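Local coordinates for UPF0130 protein PH1069 (Pyrococcus horikoshii, PDB 2IT2) that probably methylates the N-4 position of a wyosine derivative (wybutosine-86) at position 37 of tRNA(Phe), using S-adenosyl-L-methionine as methyl donor, at residues L121-N134 and K142-D154. Numbering follows the deposited sequence.
Sequences LVNLAVSCGFKYSN and KLIVEIRSTERMD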
loop_
_atom_site.group_PDB
_atom_site.type_symbol
_atom_site.label_atom_id
_atom_site.label_comp_id
_atom_site.label_asym_id
_atom_site.label_seq_id
_atom_site.Cartn_x
_atom_site.Cartn_y
_atom_site.Cartn_z
ATOM N N LEU B 121 -8.694 -3.470 -16.385
ATOM C CA LEU B 121 -9.033 -4.064 -15.090
ATOM C C LEU B 121 -8.672 -3.140 -13.933
ATOM O O LEU B 121 -9.423 -3.024 -12.972
ATOM C CB LEU B 121 -8.315 -5.413 -14.920
ATOM C CG LEU B 121 -8.395 -6.100 -13.538
ATOM C CD1 LEU B 121 -9.845 -6.360 -13.163
ATOM C CD2 LEU B 121 -7.625 -7.421 -13.554
ATOM N N VAL B 122 -7.517 -2.491 -14.027
ATOM C CA VAL B 122 -7.096 -1.589 -12.967
ATOM C C VAL B 122 -8.118 -0.475 -12.817
ATOM O O VAL B 122 -8.546 -0.143 -11.711
ATOM C CB VAL B 122 -5.720 -0.982 -13.263
ATOM C CG1 VAL B 122 -5.464 0.202 -12.332
ATOM C CG2 VAL B 122 -4.652 -2.044 -13.081
ATOM N N ASN B 123 -8.520 0.098 -13.942
ATOM C CA ASN B 123 -9.490 1.175 -13.895
ATOM C C ASN B 123 -10.833 0.741 -13.305
ATOM O O ASN B 123 -11.468 1.511 -12.581
ATOM C CB ASN B 123 -9.693 1.741 -15.292
ATOM C CG ASN B 123 -8.472 2.482 -15.807
ATOM O OD1 ASN B 123 -8.358 2.728 -17.007
ATOM N ND2 ASN B 123 -7.559 2.851 -14.908
ATOM N N LEU B 124 -11.266 -0.480 -13.627
ATOM C CA LEU B 124 -12.527 -1.020 -13.115
ATOM C C LEU B 124 -12.412 -1.247 -11.611
ATOM O O LEU B 124 -13.326 -0.914 -10.859
ATOM C CB LEU B 124 -12.884 -2.349 -13.807
ATOM C CG LEU B 124 -14.094 -3.094 -13.221
ATOM C CD1 LEU B 124 -15.351 -2.260 -13.421
ATOM C CD2 LEU B 124 -14.255 -4.451 -13.885
ATOM N N ALA B 125 -11.289 -1.807 -11.173
ATOM C CA ALA B 125 -11.099 -2.072 -9.753
ATOM C C ALA B 125 -11.129 -0.768 -8.961
ATOM O O ALA B 125 -11.805 -0.675 -7.936
ATOM C CB ALA B 125 -9.787 -2.809 -9.537
ATOM N N VAL B 126 -10.413 0.243 -9.447
ATOM C CA VAL B 126 -10.397 1.530 -8.761
ATOM C C VAL B 126 -11.813 2.086 -8.617
ATOM O O VAL B 126 -12.163 2.663 -7.588
ATOM C CB VAL B 126 -9.528 2.552 -9.518
ATOM C CG1 VAL B 126 -9.708 3.943 -8.918
ATOM C CG2 VAL B 126 -8.067 2.136 -9.452
ATOM N N SER B 127 -12.623 1.908 -9.658
ATOM C CA SER B 127 -14.000 2.390 -9.647
ATOM C C SER B 127 -14.861 1.655 -8.622
ATOM O O SER B 127 -15.891 2.170 -8.190
ATOM C CB SER B 127 -14.633 2.235 -11.032
ATOM O OG SER B 127 -15.068 0.906 -11.257
ATOM N N CYS B 128 -14.449 0.446 -8.245
ATOM C CA CYS B 128 -15.198 -0.344 -7.268
ATOM C C CYS B 128 -14.747 -0.112 -5.833
ATOM O O CYS B 128 -15.257 -0.744 -4.906
ATOM C CB CYS B 128 -15.106 -1.836 -7.605
ATOM S SG CYS B 128 -15.989 -2.271 -9.120
ATOM N N GLY B 129 -13.789 0.789 -5.652
ATOM C CA GLY B 129 -13.316 1.086 -4.311
ATOM C C GLY B 129 -11.939 0.566 -3.958
ATOM O O GLY B 129 -11.531 0.649 -2.803
ATOM N N PHE B 130 -11.212 0.037 -4.935
ATOM C CA PHE B 130 -9.874 -0.480 -4.664
ATOM C C PHE B 130 -8.878 0.509 -5.270
ATOM O O PHE B 130 -8.302 0.285 -6.329
ATOM C CB PHE B 130 -9.723 -1.893 -5.258
ATOM C CG PHE B 130 -10.621 -2.934 -4.608
ATOM C CD1 PHE B 130 -10.240 -3.566 -3.426
ATOM C CD2 PHE B 130 -11.832 -3.289 -5.188
ATOM C CE1 PHE B 130 -11.062 -4.547 -2.834
ATOM C CE2 PHE B 130 -12.654 -4.258 -4.612
ATOM C CZ PHE B 130 -12.269 -4.891 -3.433
ATOM N N LYS B 131 -8.677 1.617 -4.567
ATOM C CA LYS B 131 -7.799 2.670 -5.051
ATOM C C LYS B 131 -6.343 2.278 -5.236
ATOM O O LYS B 131 -5.641 2.855 -6.076
ATOM C CB LYS B 131 -7.907 3.888 -4.133
ATOM C CG LYS B 131 -9.182 4.680 -4.344
ATOM C CD LYS B 131 -9.185 5.311 -5.730
ATOM C CE LYS B 131 -10.429 6.155 -5.977
ATOM N NZ LYS B 131 -10.415 6.803 -7.325
ATOM N N TYR B 132 -5.876 1.298 -4.472
ATOM C CA TYR B 132 -4.488 0.877 -4.600
ATOM C C TYR B 132 -4.283 -0.229 -5.633
ATOM O O TYR B 132 -3.459 -1.121 -5.449
ATOM C CB TYR B 132 -3.922 0.443 -3.240
ATOM C CG TYR B 132 -3.686 1.583 -2.269
ATOM C CD1 TYR B 132 -3.272 2.838 -2.719
ATOM C CD2 TYR B 132 -3.820 1.389 -0.892
ATOM C CE1 TYR B 132 -2.998 3.874 -1.821
ATOM C CE2 TYR B 132 -3.544 2.415 0.012
ATOM C CZ TYR B 132 -3.132 3.652 -0.458
ATOM O OH TYR B 132 -2.840 4.659 0.434
ATOM N N SER B 133 -5.028 -0.170 -6.730
ATOM C CA SER B 133 -4.881 -1.175 -7.768
ATOM C C SER B 133 -3.902 -0.675 -8.825
ATOM O O SER B 133 -3.885 0.522 -9.151
ATOM C CB SER B 133 -6.242 -1.495 -8.386
ATOM O OG SER B 133 -7.130 -2.020 -7.400
ATOM N N ASN B 134 -3.101 -1.582 -9.375
ATOM C CA ASN B 134 -2.107 -1.174 -10.366
ATOM C C ASN B 134 -1.463 -2.371 -11.053
ATOM O O ASN B 134 -1.900 -3.498 -10.868
ATOM C CB ASN B 134 -1.028 -0.345 -9.664
ATOM C CG ASN B 134 -0.541 -0.995 -8.378
ATOM O OD1 ASN B 134 -0.105 -2.148 -8.375
ATOM N ND2 ASN B 134 -0.619 -0.254 -7.273
ATOM N N LYS B 142 4.361 -13.488 -17.354
ATOM C CA LYS B 142 3.038 -12.914 -17.161
ATOM C C LYS B 142 3.069 -11.456 -16.719
ATOM O O LYS B 142 4.120 -10.912 -16.374
ATOM C CB LYS B 142 2.261 -13.755 -16.127
ATOM C CG LYS B 142 2.974 -13.964 -14.792
ATOM C CD LYS B 142 2.311 -15.059 -13.956
ATOM C CE LYS B 142 3.118 -15.353 -12.700
ATOM N NZ LYS B 142 2.606 -16.546 -11.969
ATOM N N LEU B 143 1.900 -10.825 -16.774
ATOM C CA LEU B 143 1.720 -9.447 -16.327
ATOM C C LEU B 143 0.703 -9.560 -15.194
ATOM O O LEU B 143 -0.419 -10.014 -15.416
ATOM C CB LEU B 143 1.137 -8.577 -17.445
ATOM C CG LEU B 143 0.924 -7.086 -17.125
ATOM C CD1 LEU B 143 0.716 -6.356 -18.436
ATOM C CD2 LEU B 143 -0.261 -6.848 -16.211
ATOM N N ILE B 144 1.088 -9.140 -13.993
ATOM C CA ILE B 144 0.189 -9.228 -12.842
ATOM C C ILE B 144 -0.354 -7.874 -12.440
ATOM O O ILE B 144 0.387 -6.892 -12.325
ATOM C CB ILE B 144 0.904 -9.854 -11.593
ATOM C CG1 ILE B 144 1.364 -11.287 -11.895
ATOM C CG2 ILE B 144 -0.028 -9.837 -10.367
ATOM C CD1 ILE B 144 0.257 -12.244 -12.246
ATOM N N VAL B 145 -1.670 -7.846 -12.271
ATOM C CA VAL B 145 -2.399 -6.681 -11.803
ATOM C C VAL B 145 -2.695 -6.991 -10.328
ATOM O O VAL B 145 -3.071 -8.119 -9.986
ATOM C CB VAL B 145 -3.742 -6.528 -12.537
ATOM C CG1 VAL B 145 -4.643 -5.578 -11.774
ATOM C CG2 VAL B 145 -3.499 -6.008 -13.947
ATOM N N GLU B 146 -2.485 -6.013 -9.454
ATOM C CA GLU B 146 -2.775 -6.183 -8.022
ATOM C C GLU B 146 -3.947 -5.275 -7.702
ATOM O O GLU B 146 -3.953 -4.106 -8.095
ATOM C CB GLU B 146 -1.577 -5.779 -7.158
ATOM C CG GLU B 146 -1.788 -5.938 -5.657
ATOM C CD GLU B 146 -0.503 -5.718 -4.893
ATOM O OE1 GLU B 146 -0.031 -4.563 -4.844
ATOM O OE2 GLU B 146 0.046 -6.701 -4.351
ATOM N N ILE B 147 -4.944 -5.822 -7.006
ATOM C CA ILE B 147 -6.146 -5.089 -6.598
ATOM C C ILE B 147 -6.103 -5.004 -5.072
ATOM O O ILE B 147 -5.993 -6.024 -4.387
ATOM C CB ILE B 147 -7.412 -5.839 -7.063
ATOM C CG1 ILE B 147 -7.425 -5.911 -8.593
ATOM C CG2 ILE B 147 -8.673 -5.166 -6.518
ATOM C CD1 ILE B 147 -8.572 -6.715 -9.161
ATOM N N ARG B 148 -6.182 -3.789 -4.542
ATOM C CA ARG B 148 -6.090 -3.584 -3.101
ATOM C C ARG B 148 -6.777 -2.284 -2.706
ATOM O O ARG B 148 -6.830 -1.344 -3.501
ATOM C CB ARG B 148 -4.606 -3.548 -2.719
ATOM C CG ARG B 148 -4.302 -3.546 -1.237
ATOM C CD ARG B 148 -2.812 -3.779 -1.008
ATOM N NE ARG B 148 -1.994 -2.672 -1.493
ATOM C CZ ARG B 148 -1.808 -1.524 -0.847
ATOM N NH1 ARG B 148 -2.380 -1.305 0.332
ATOM N NH2 ARG B 148 -1.048 -0.584 -1.391
ATOM N N SER B 149 -7.294 -2.237 -1.478
ATOM C CA SER B 149 -7.987 -1.061 -0.950
ATOM C C SER B 149 -7.064 -0.294 -0.002
ATOM O O SER B 149 -6.028 -0.811 0.425
ATOM C CB SER B 149 -9.267 -1.490 -0.214
ATOM O OG SER B 149 -10.163 -0.398 -0.044
ATOM N N THR B 150 -7.454 0.934 0.332
ATOM C CA THR B 150 -6.655 1.800 1.202
ATOM C C THR B 150 -6.868 1.651 2.703
ATOM O O THR B 150 -5.998 2.033 3.487
ATOM C CB THR B 150 -6.898 3.274 0.872
ATOM O OG1 THR B 150 -8.248 3.618 1.216
ATOM C CG2 THR B 150 -6.659 3.529 -0.608
ATOM N N GLU B 151 -8.021 1.123 3.104
ATOM C CA GLU B 151 -8.342 0.960 4.523
ATOM C C GLU B 151 -7.402 0.031 5.271
ATOM O O GLU B 151 -7.020 -1.026 4.770
ATOM C CB GLU B 151 -9.778 0.450 4.686
ATOM C CG GLU B 151 -10.848 1.487 4.372
ATOM C CD GLU B 151 -10.590 2.218 3.067
ATOM O OE1 GLU B 151 -10.507 1.551 2.014
ATOM O OE2 GLU B 151 -10.465 3.463 3.094
ATOM N N ARG B 152 -7.029 0.435 6.480
ATOM C CA ARG B 152 -6.157 -0.378 7.318
ATOM C C ARG B 152 -6.057 0.236 8.704
ATOM O O ARG B 152 -6.463 1.381 8.921
ATOM C CB ARG B 152 -4.759 -0.479 6.713
ATOM C CG ARG B 152 -4.013 0.841 6.670
ATOM C CD ARG B 152 -2.620 0.675 6.065
ATOM N NE ARG B 152 -1.725 -0.080 6.938
ATOM C CZ ARG B 152 -0.538 -0.553 6.567
ATOM N NH1 ARG B 152 -0.099 -0.351 5.333
ATOM N NH2 ARG B 152 0.218 -1.217 7.431
HETATM N N MSE B 153 -5.527 -0.543 9.640
HETATM C CA MSE B 153 -5.343 -0.084 11.010
HETATM C C MSE B 153 -4.156 -0.819 11.608
HETATM O O MSE B 153 -3.885 -1.983 11.278
HETATM C CB MSE B 153 -6.599 -0.333 11.858
HETATM C CG MSE B 153 -6.484 0.196 13.298
HETATM SE SE MSE B 153 -8.198 0.582 14.151
HETATM C CE MSE B 153 -9.197 -0.798 13.298
ATOM N N ASP B 154 -3.450 -0.106 12.477
ATOM C CA ASP B 154 -2.271 -0.602 13.163
ATOM C C ASP B 154 -2.323 0.005 14.552
ATOM O O ASP B 154 -1.985 1.181 14.723
ATOM C CB ASP B 154 -0.997 -0.100 12.479
ATOM C CG ASP B 154 -0.983 -0.366 10.989
ATOM O OD1 ASP B 154 -0.765 -1.525 10.596
ATOM O OD2 ASP B 154 -1.185 0.587 10.201
HETATM O O HOH W 1 -9.333 2.267 -1.508
HETATM O O HOH W 2 1.376 -3.601 -6.906
#
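Tyr132 and Arg148 meet because their torsions converge: CG of Tyr132 stands anti to its carbonyl carbon (chi1 -71°), while the Arg148 chain, extended at first, bends at chi3 (67°) and brings one face of its guanidinium over Tyr132 CB and CD2, oblique to the ring. The two planes lie 26° apart, with Tyr132 CD2 3.3 Å from Arg148 NH1. Thr150 supplies a CH-pi contact, its CG2 over one ring face 3.5 Å from the Tyr132 centroid. Phe130 receives a second, more offset CH-pi contact from Ile147, whose CG2 lies 3.9 Å from that ring's centroid, and Leu188 of helix 167-194 also packs on Phe130. The apolar layer continues through Val122 CG2 on Val145 CG1 (3.8 Å) and Ala125 CB on Ile147 CG2 (4.0 Å); helix and strand axes run nearly parallel, 9.0 Å apart at closest. After the Schellman motif at Gly129 and a type I turn, the chain doubles back as an antiparallel strand: Asn134 N donates to Glu146 O (3.0 Å) and Glu146 N to Asn134 O (2.9 Å). Water 1 joins Gly129 O and Lys131 N to Thr150 N. Replacing Tyr132 with an alanine would probably leave the Thr150 methyl without its aromatic face and the Arg148 guanidinium freer to turn. Tyr132 and Arg148 each form a cation-pi pair with Arg148 and Tyr132, respectively, of the second subunit, consistent with their aromatic and cationic chemistry contributing to the dimer interface.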